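Local coordinates for protein angiotensin-converting enzyme (Anopheles gambiae, PDB 6S1Z) that is a zinc-dependent peptidase of the angiotensin-converting enzyme family, probably trimming dipeptides from the C-terminal ends of peptides, here bound to the inhibitor fosinoprilat, at residues Q33-W38 and D338-Q343; V62-A67 and A91-A96; K271-T276 and G405-Y410. All blocks are in the same frame, centred on the assembly; numbering follows the deposited sequence.

Interaction 1: Q33-W38 and D338-Q343; sequences QTLAAW and DVRIKQ
Trp38 on helix 12-42 and Arg340 on strand 339-342 carry this contact as a cation-pi pair. The arginine lies across one face of the indole. Its CZ is 4.6 Å from the centroid of the five-membered ring and 12° off the ring normal. The guanidinium does not lie flat on the ring: the two planes are 78° apart. NH1 therefore dips to the indole face, 3.2 Å above its plane. Arg340 NH1 is also 3.2 Å from Trp38 NE1, but both atoms are donors, so this is no hydrogen bond. Further back, Arg340 CD sits 4.0 Å from the centroid of the six-membered ring, a CH-pi contact over the same face. The arginine chain is bent at chi3 (-145°), which brings NE and NH2 side-on to Asp338. Arg340 NE reaches Asp338 OD1 at 3.2 Å, almost straight, and NH2 of the same arginine forms a salt bridge with OD2 of the same aspartate at 3.1 Å. Lys342 adds its CB, 3.8 Å from Trp38 CZ3, before its chain turns away. Leu35 CD1 lies near Arg340 NH2. Around the pair, Trp331 and Phe333 meet the Trp38 ring edge-to-face, and strand 329-332 pairs with strand 339-342. The buried arginine charge is probably offset in part by Asp338, whose two bonds fix the rotation of the guanidinium, and by the rings of Trp38 and, outside the segments, Phe333.

Interaction 2: V62-A67 and A91-A96; sequences VAKAVA and AKLGYA
A type II' beta turn, Leu93 to Ala96, lies against the side of helix 46-68 in this contact. The turn belongs to the loop between helix 82-89 and helix 100-118. It is closed by a backbone hydrogen bond from Ala96 N to Leu93 O. Gly94 occupies its second position with a positive phi of 78°, as this turn type requires. No hydrogen bond joins the two segments, and small apolar groups do most of the touching. Ala63 CB points to the turn and meets Ala96 CB at 4.2 Å. Leu93 brings in one methyl branch: CD2 lies 4.0 Å from Ala63 O and 4.1 Å from Lys64 CA. With CG anti to the carbonyl carbon (chi1 -68°), this branch is carried to the helix. One turn further along the helix, Ala67 CB faces Ala91 CB at 4.5 Å. The alanines allow the loop backbone to come near, with the CA atoms of Ala67 and Ala91 5.0 Å apart. Helix 12-42 also packs on this helix, where Tyr26 touches Ala63 and Val66. Lys64 runs past the turn with an extended chain. Its NZ gives a hydrogen bond to Leu98 O, while the aliphatic part passes over the Ala96 carbonyl, with Lys64 CG 3.4 Å from Ala96 O.

Interaction 3: K271-T276 and G405-Y410; sequences KLLDVT and GLLKDY
Next to Val275, which packs on Leu406 of the facing loop, the backbone N of Thr276 gives a 2.6 Å hydrogen bond to OD1 of Asp274. This is an Asx turn. The carboxylate uses its anti lone pair, away from the other oxygen. Thr276 OG1 also bonds to Asp274 O, from above the carbonyl plane. The turn leads into helix 277-281, and Val275, inside it, has a positive phi (43°). Its side chain points toward the facing loop, and CG1 comes 3.8 Å from Leu406 CB. The two side chains cross at about a right angle, so one valine methyl lies against the flank of the leucine. Leu273 and Leu407 meet in a similar way, with Leu273 CD1 3.6 Å from Leu407 CD2. At the other end, Lys271 passes Tyr410. CG of the lysine lies at the edge of the phenol ring, near its plane, 3.3 Å from Tyr410 CD1. The lysine chain is bent at chi2 (59°) and chi4 (44°), and this turns its end back over residues 407 to 409. Lys271 NZ comes 3.6 Å from Lys408 O, which is not a hydrogen bond, and lies beside Leu407 CD1. Asp409 OD2 is 4.6 Å from Lys271 NZ; the opposite charges probably attract, but no salt bridge forms. Tyr410 OH bonds to Gln420 OE1, while Pro398 and Lys402 of helix 398-402 touch its side chain. The loops run nearly antiparallel. With no hydrogen bond between them, they meet through apolar groups and the aliphatic part of Lys271. The charge of Lys271, close to backbone carbonyls and an acidic side chain, probably adds a modest electrostatic pull at this end of the contact.

How the interactions relate
All three contacts lie within one peptidase chain. In sequence order the segments run 33-38, 62-67, 91-96, 271-276, 338-343 and 405-410. Both segments of interaction 2 thus fall between those of interaction 1, whereas interactions 1 and 3 alternate along the chain. Interactions 1 and 2 use consecutive helices, 12-42 and 46-68, which touch each other, with about 22 Å between the contact centres. Interaction 3 joins loops; its centre is about 35 Å from that of interaction 1 and about 52 Å from that of interaction 2, across the chain's centre from the latter. Interaction 1 lies near the bound fosinoprilat. There helix 12-42 meets strand 339-342, which packs on helix 349-368, the probable zinc-binding helix.

Interaction 1: Q33-W38 and D338-Q343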
# COMPACT_ATOMS: atom_id res chain seq x y z
N GLN A 33 14.66 -15.34 -11.94
CA GLN A 33 14.35 -15.22 -10.51
C GLN A 33 12.95 -14.66 -10.29
O GLN A 33 12.27 -15.05 -9.34
CB GLN A 33 15.40 -14.34 -9.83
CG GLN A 33 15.11 -14.01 -8.37
CD GLN A 33 15.18 -12.52 -8.10
OE1 GLN A 33 16.21 -11.88 -8.31
NE2 GLN A 33 14.07 -11.96 -7.64
N THR A 34 12.50 -13.75 -11.16
CA THR A 34 11.17 -13.18 -11.02
C THR A 34 10.10 -14.21 -11.36
O THR A 34 9.10 -14.35 -10.65
CB THR A 34 11.03 -11.95 -11.90
OG1 THR A 34 11.99 -10.96 -11.51
CG2 THR A 34 9.63 -11.36 -11.79
N LEU A 35 10.29 -14.94 -12.47
CA LEU A 35 9.34 -15.98 -12.84
C LEU A 35 9.25 -17.05 -11.75
O LEU A 35 8.15 -17.45 -11.35
CB LEU A 35 9.74 -16.61 -14.17
CG LEU A 35 8.86 -17.75 -14.68
CD1 LEU A 35 7.43 -17.29 -14.89
CD2 LEU A 35 9.44 -18.35 -15.95
N ALA A 36 10.40 -17.51 -11.26
CA ALA A 36 10.40 -18.50 -10.19
C ALA A 36 9.74 -17.95 -8.93
O ALA A 36 9.14 -18.71 -8.16
CB ALA A 36 11.83 -18.95 -9.89
N ALA A 37 9.85 -16.64 -8.69
CA ALA A 37 9.17 -16.04 -7.56
C ALA A 37 7.66 -16.00 -7.77
O ALA A 37 6.90 -16.07 -6.80
CB ALA A 37 9.71 -14.63 -7.31
N TRP A 38 7.22 -15.88 -9.02
CA TRP A 38 5.79 -15.89 -9.31
C TRP A 38 5.19 -17.27 -9.10
O TRP A 38 4.09 -17.41 -8.56
CB TRP A 38 5.54 -15.40 -10.73
CG TRP A 38 4.18 -15.75 -11.27
CD1 TRP A 38 3.82 -16.91 -11.90
CD2 TRP A 38 3.00 -14.93 -11.24
NE1 TRP A 38 2.49 -16.86 -12.25
CE2 TRP A 38 1.97 -15.66 -11.86
CE3 TRP A 38 2.72 -13.65 -10.74
CZ2 TRP A 38 0.68 -15.15 -12.00
CZ3 TRP A 38 1.44 -13.15 -10.88
CH2 TRP A 38 0.43 -13.90 -11.51
N ASP A 338 5.20 -8.53 -20.66
CA ASP A 338 4.69 -9.60 -19.80
C ASP A 338 4.37 -8.99 -18.44
O ASP A 338 5.23 -8.85 -17.58
CB ASP A 338 5.71 -10.73 -19.68
CG ASP A 338 5.17 -11.92 -18.91
OD1 ASP A 338 3.96 -11.92 -18.58
OD2 ASP A 338 5.94 -12.86 -18.63
N VAL A 339 3.10 -8.61 -18.27
CA VAL A 339 2.62 -7.98 -17.04
C VAL A 339 1.47 -8.82 -16.50
O VAL A 339 0.59 -9.23 -17.26
CB VAL A 339 2.18 -6.53 -17.29
CG1 VAL A 339 3.28 -5.75 -17.99
CG2 VAL A 339 0.89 -6.49 -18.11
N ARG A 340 1.49 -9.07 -15.19
CA ARG A 340 0.48 -9.91 -14.57
C ARG A 340 0.05 -9.31 -13.24
O ARG A 340 0.83 -8.63 -12.56
CB ARG A 340 1.00 -11.34 -14.34
CG ARG A 340 1.43 -12.06 -15.60
CD ARG A 340 1.96 -13.45 -15.29
NE ARG A 340 3.05 -13.83 -16.19
CZ ARG A 340 3.73 -14.97 -16.10
NH1 ARG A 340 3.43 -15.86 -15.16
NH2 ARG A 340 4.71 -15.22 -16.95
N ILE A 341 -1.20 -9.58 -12.87
CA ILE A 341 -1.76 -9.17 -11.59
C ILE A 341 -2.33 -10.41 -10.90
O ILE A 341 -3.09 -11.17 -11.52
CB ILE A 341 -2.85 -8.09 -11.75
CG1 ILE A 341 -2.21 -6.72 -11.93
CG2 ILE A 341 -3.80 -8.11 -10.55
CD1 ILE A 341 -3.18 -5.61 -12.27
N LYS A 342 -1.96 -10.61 -9.64
CA LYS A 342 -2.44 -11.73 -8.83
C LYS A 342 -3.29 -11.13 -7.71
O LYS A 342 -2.76 -10.68 -6.69
CB LYS A 342 -1.27 -12.55 -8.29
CG LYS A 342 -1.67 -13.70 -7.39
CD LYS A 342 -0.47 -14.55 -6.99
CE LYS A 342 0.50 -13.80 -6.09
NZ LYS A 342 -0.10 -13.46 -4.77
N GLN A 343 -4.61 -11.14 -7.90
CA GLN A 343 -5.53 -10.53 -6.95
C GLN A 343 -6.76 -11.41 -6.80
O GLN A 343 -7.44 -11.69 -7.79
CB GLN A 343 -5.93 -9.12 -7.40
CG GLN A 343 -7.04 -8.49 -6.57
CD GLN A 343 -7.31 -7.06 -6.96
OE1 GLN A 343 -6.45 -6.37 -7.50
NE2 GLN A 343 -8.53 -6.60 -6.70

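Interaction 2: V62-A67 and A91-A96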
# COMPACT_ATOMS: atom_id res chain seq x y z
N VAL A 62 25.21 -13.74 -10.06
CA VAL A 62 25.37 -12.82 -11.18
C VAL A 62 25.64 -11.41 -10.67
O VAL A 62 26.58 -10.74 -11.11
CB VAL A 62 24.12 -12.86 -12.08
CG1 VAL A 62 24.25 -11.84 -13.21
CG2 VAL A 62 23.92 -14.25 -12.64
N ALA A 63 24.81 -10.93 -9.74
CA ALA A 63 25.00 -9.58 -9.21
C ALA A 63 26.36 -9.43 -8.55
O ALA A 63 27.02 -8.39 -8.71
CB ALA A 63 23.88 -9.25 -8.21
N LYS A 64 26.80 -10.45 -7.81
CA LYS A 64 28.12 -10.39 -7.18
C LYS A 64 29.22 -10.17 -8.21
O LYS A 64 30.14 -9.38 -7.98
CB LYS A 64 28.38 -11.67 -6.39
CG LYS A 64 27.55 -11.82 -5.12
CD LYS A 64 27.78 -13.18 -4.47
CE LYS A 64 26.89 -13.38 -3.25
NZ LYS A 64 27.07 -14.72 -2.64
N ALA A 65 29.13 -10.85 -9.35
CA ALA A 65 30.15 -10.71 -10.39
C ALA A 65 29.97 -9.43 -11.19
O ALA A 65 30.96 -8.83 -11.62
CB ALA A 65 30.11 -11.92 -11.33
N VAL A 66 28.72 -8.99 -11.41
CA VAL A 66 28.48 -7.76 -12.16
C VAL A 66 29.07 -6.56 -11.43
O VAL A 66 29.45 -5.57 -12.06
CB VAL A 66 26.97 -7.58 -12.41
CG1 VAL A 66 26.67 -6.15 -12.82
CG2 VAL A 66 26.49 -8.56 -13.47
N ALA A 67 29.16 -6.63 -10.10
CA ALA A 67 29.67 -5.50 -9.34
C ALA A 67 31.15 -5.26 -9.63
O ALA A 67 31.54 -4.19 -10.10
CB ALA A 67 29.45 -5.74 -7.84
N ALA A 91 24.76 -1.95 -9.42
CA ALA A 91 25.59 -2.68 -8.48
C ALA A 91 25.01 -2.74 -7.07
O ALA A 91 25.64 -3.30 -6.17
CB ALA A 91 26.99 -2.06 -8.42
N LYS A 92 23.82 -2.17 -6.85
CA LYS A 92 23.21 -2.24 -5.53
C LYS A 92 22.87 -3.69 -5.20
O LYS A 92 21.79 -4.18 -5.54
CB LYS A 92 21.95 -1.36 -5.46
CG LYS A 92 22.25 0.13 -5.50
CD LYS A 92 21.18 0.94 -4.78
CE LYS A 92 19.80 0.72 -5.38
NZ LYS A 92 19.76 1.06 -6.83
N LEU A 93 23.81 -4.37 -4.54
CA LEU A 93 23.62 -5.78 -4.21
C LEU A 93 22.29 -6.03 -3.52
O LEU A 93 21.58 -6.99 -3.84
CB LEU A 93 24.78 -6.26 -3.32
CG LEU A 93 26.15 -6.32 -3.98
CD1 LEU A 93 27.26 -6.32 -2.94
CD2 LEU A 93 26.26 -7.55 -4.87
N GLY A 94 21.93 -5.17 -2.57
CA GLY A 94 20.76 -5.41 -1.74
C GLY A 94 21.06 -6.44 -0.68
O GLY A 94 21.69 -6.13 0.34
N TYR A 95 20.63 -7.68 -0.90
CA TYR A 95 20.99 -8.80 -0.04
C TYR A 95 22.06 -9.68 -0.67
O TYR A 95 22.53 -10.63 -0.02
CB TYR A 95 19.75 -9.65 0.27
CG TYR A 95 18.63 -8.89 0.96
CD1 TYR A 95 18.87 -7.72 1.66
CD2 TYR A 95 17.32 -9.36 0.90
CE1 TYR A 95 17.85 -7.03 2.28
CE2 TYR A 95 16.29 -8.68 1.52
CZ TYR A 95 16.56 -7.51 2.21
OH TYR A 95 15.54 -6.83 2.83
N ALA A 96 22.47 -9.39 -1.90
CA ALA A 96 23.47 -10.20 -2.59
C ALA A 96 24.87 -10.04 -2.01
O ALA A 96 25.79 -10.74 -2.46
CB ALA A 96 23.49 -9.84 -4.08

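Interaction 3: K271-T276 and G405-Y410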
# COMPACT_ATOMS: atom_id res chain seq x y z
N LYS A 271 -27.86 9.96 0.16
CA LYS A 271 -27.42 8.98 -0.81
C LYS A 271 -26.02 8.50 -0.47
O LYS A 271 -25.15 9.29 -0.10
CB LYS A 271 -27.46 9.56 -2.22
CG LYS A 271 -27.36 8.53 -3.34
CD LYS A 271 -28.47 7.50 -3.30
CE LYS A 271 -28.66 6.88 -4.68
NZ LYS A 271 -27.37 6.52 -5.34
N LEU A 272 -25.81 7.19 -0.59
CA LEU A 272 -24.54 6.58 -0.26
C LEU A 272 -23.59 6.67 -1.44
O LEU A 272 -23.89 7.26 -2.48
CB LEU A 272 -24.76 5.12 0.14
CG LEU A 272 -25.73 4.90 1.30
CD1 LEU A 272 -26.12 3.43 1.39
CD2 LEU A 272 -25.13 5.39 2.60
N LEU A 273 -22.41 6.08 -1.28
CA LEU A 273 -21.51 5.82 -2.39
C LEU A 273 -20.93 4.42 -2.22
O LEU A 273 -19.72 4.20 -2.29
CB LEU A 273 -20.42 6.88 -2.49
CG LEU A 273 -19.87 7.18 -3.89
CD1 LEU A 273 -20.98 7.59 -4.85
CD2 LEU A 273 -18.80 8.27 -3.84
N ASP A 274 -21.81 3.45 -1.97
CA ASP A 274 -21.37 2.07 -1.79
C ASP A 274 -20.97 1.45 -3.12
O ASP A 274 -19.98 0.71 -3.19
CB ASP A 274 -22.46 1.25 -1.11
CG ASP A 274 -23.70 1.09 -1.98
OD1 ASP A 274 -23.60 0.49 -3.07
OD2 ASP A 274 -24.78 1.56 -1.56
N VAL A 275 -21.73 1.74 -4.18
CA VAL A 275 -21.50 1.14 -5.50
C VAL A 275 -21.23 -0.34 -5.32
O VAL A 275 -20.18 -0.85 -5.74
CB VAL A 275 -20.36 1.86 -6.25
CG1 VAL A 275 -20.10 1.21 -7.61
CG2 VAL A 275 -20.71 3.33 -6.46
N THR A 276 -22.16 -1.05 -4.67
CA THR A 276 -22.05 -2.49 -4.49
C THR A 276 -23.20 -3.20 -5.20
O THR A 276 -22.98 -3.81 -6.25
CB THR A 276 -22.02 -2.85 -3.00
OG1 THR A 276 -20.82 -2.35 -2.40
CG2 THR A 276 -22.10 -4.36 -2.81
N GLY A 405 -23.32 4.45 -15.06
CA GLY A 405 -24.44 3.71 -14.52
C GLY A 405 -24.34 3.33 -13.06
O GLY A 405 -25.33 3.41 -12.32
N LEU A 406 -23.16 2.88 -12.63
CA LEU A 406 -22.91 2.53 -11.23
C LEU A 406 -23.57 3.52 -10.29
O LEU A 406 -24.18 3.14 -9.29
CB LEU A 406 -21.41 2.47 -10.96
CG LEU A 406 -20.63 1.42 -11.76
CD1 LEU A 406 -19.14 1.67 -11.66
CD2 LEU A 406 -20.98 0.03 -11.26
N LEU A 407 -23.46 4.81 -10.61
CA LEU A 407 -24.04 5.88 -9.82
C LEU A 407 -25.09 6.59 -10.65
O LEU A 407 -24.78 7.14 -11.72
CB LEU A 407 -22.96 6.86 -9.36
CG LEU A 407 -23.42 7.98 -8.44
CD1 LEU A 407 -24.18 7.45 -7.23
CD2 LEU A 407 -22.22 8.78 -8.00
N LYS A 408 -26.33 6.58 -10.18
CA LYS A 408 -27.43 7.25 -10.86
C LYS A 408 -28.37 7.83 -9.81
O LYS A 408 -28.36 7.42 -8.64
CB LYS A 408 -28.17 6.30 -11.81
CG LYS A 408 -27.55 6.22 -13.21
CD LYS A 408 -28.15 5.09 -14.05
CE LYS A 408 -27.77 5.23 -15.53
NZ LYS A 408 -28.07 4.01 -16.33
N ASP A 409 -29.18 8.80 -10.24
CA ASP A 409 -30.03 9.58 -9.35
C ASP A 409 -29.32 9.90 -8.04
O ASP A 409 -29.67 9.37 -6.98
CB ASP A 409 -31.37 8.87 -9.08
CG ASP A 409 -31.19 7.51 -8.42
OD1 ASP A 409 -30.75 6.56 -9.10
OD2 ASP A 409 -31.51 7.40 -7.22
N TYR A 410 -28.32 10.77 -8.11
CA TYR A 410 -27.47 11.13 -6.97
C TYR A 410 -27.56 12.64 -6.79
O TYR A 410 -26.79 13.40 -7.39
CB TYR A 410 -26.03 10.66 -7.21
CG TYR A 410 -25.04 10.99 -6.12
CD1 TYR A 410 -25.24 10.57 -4.82
CD2 TYR A 410 -23.89 11.71 -6.40
CE1 TYR A 410 -24.33 10.86 -3.82
CE2 TYR A 410 -22.98 12.01 -5.41
CZ TYR A 410 -23.20 11.58 -4.12
OH TYR A 410 -22.28 11.88 -3.14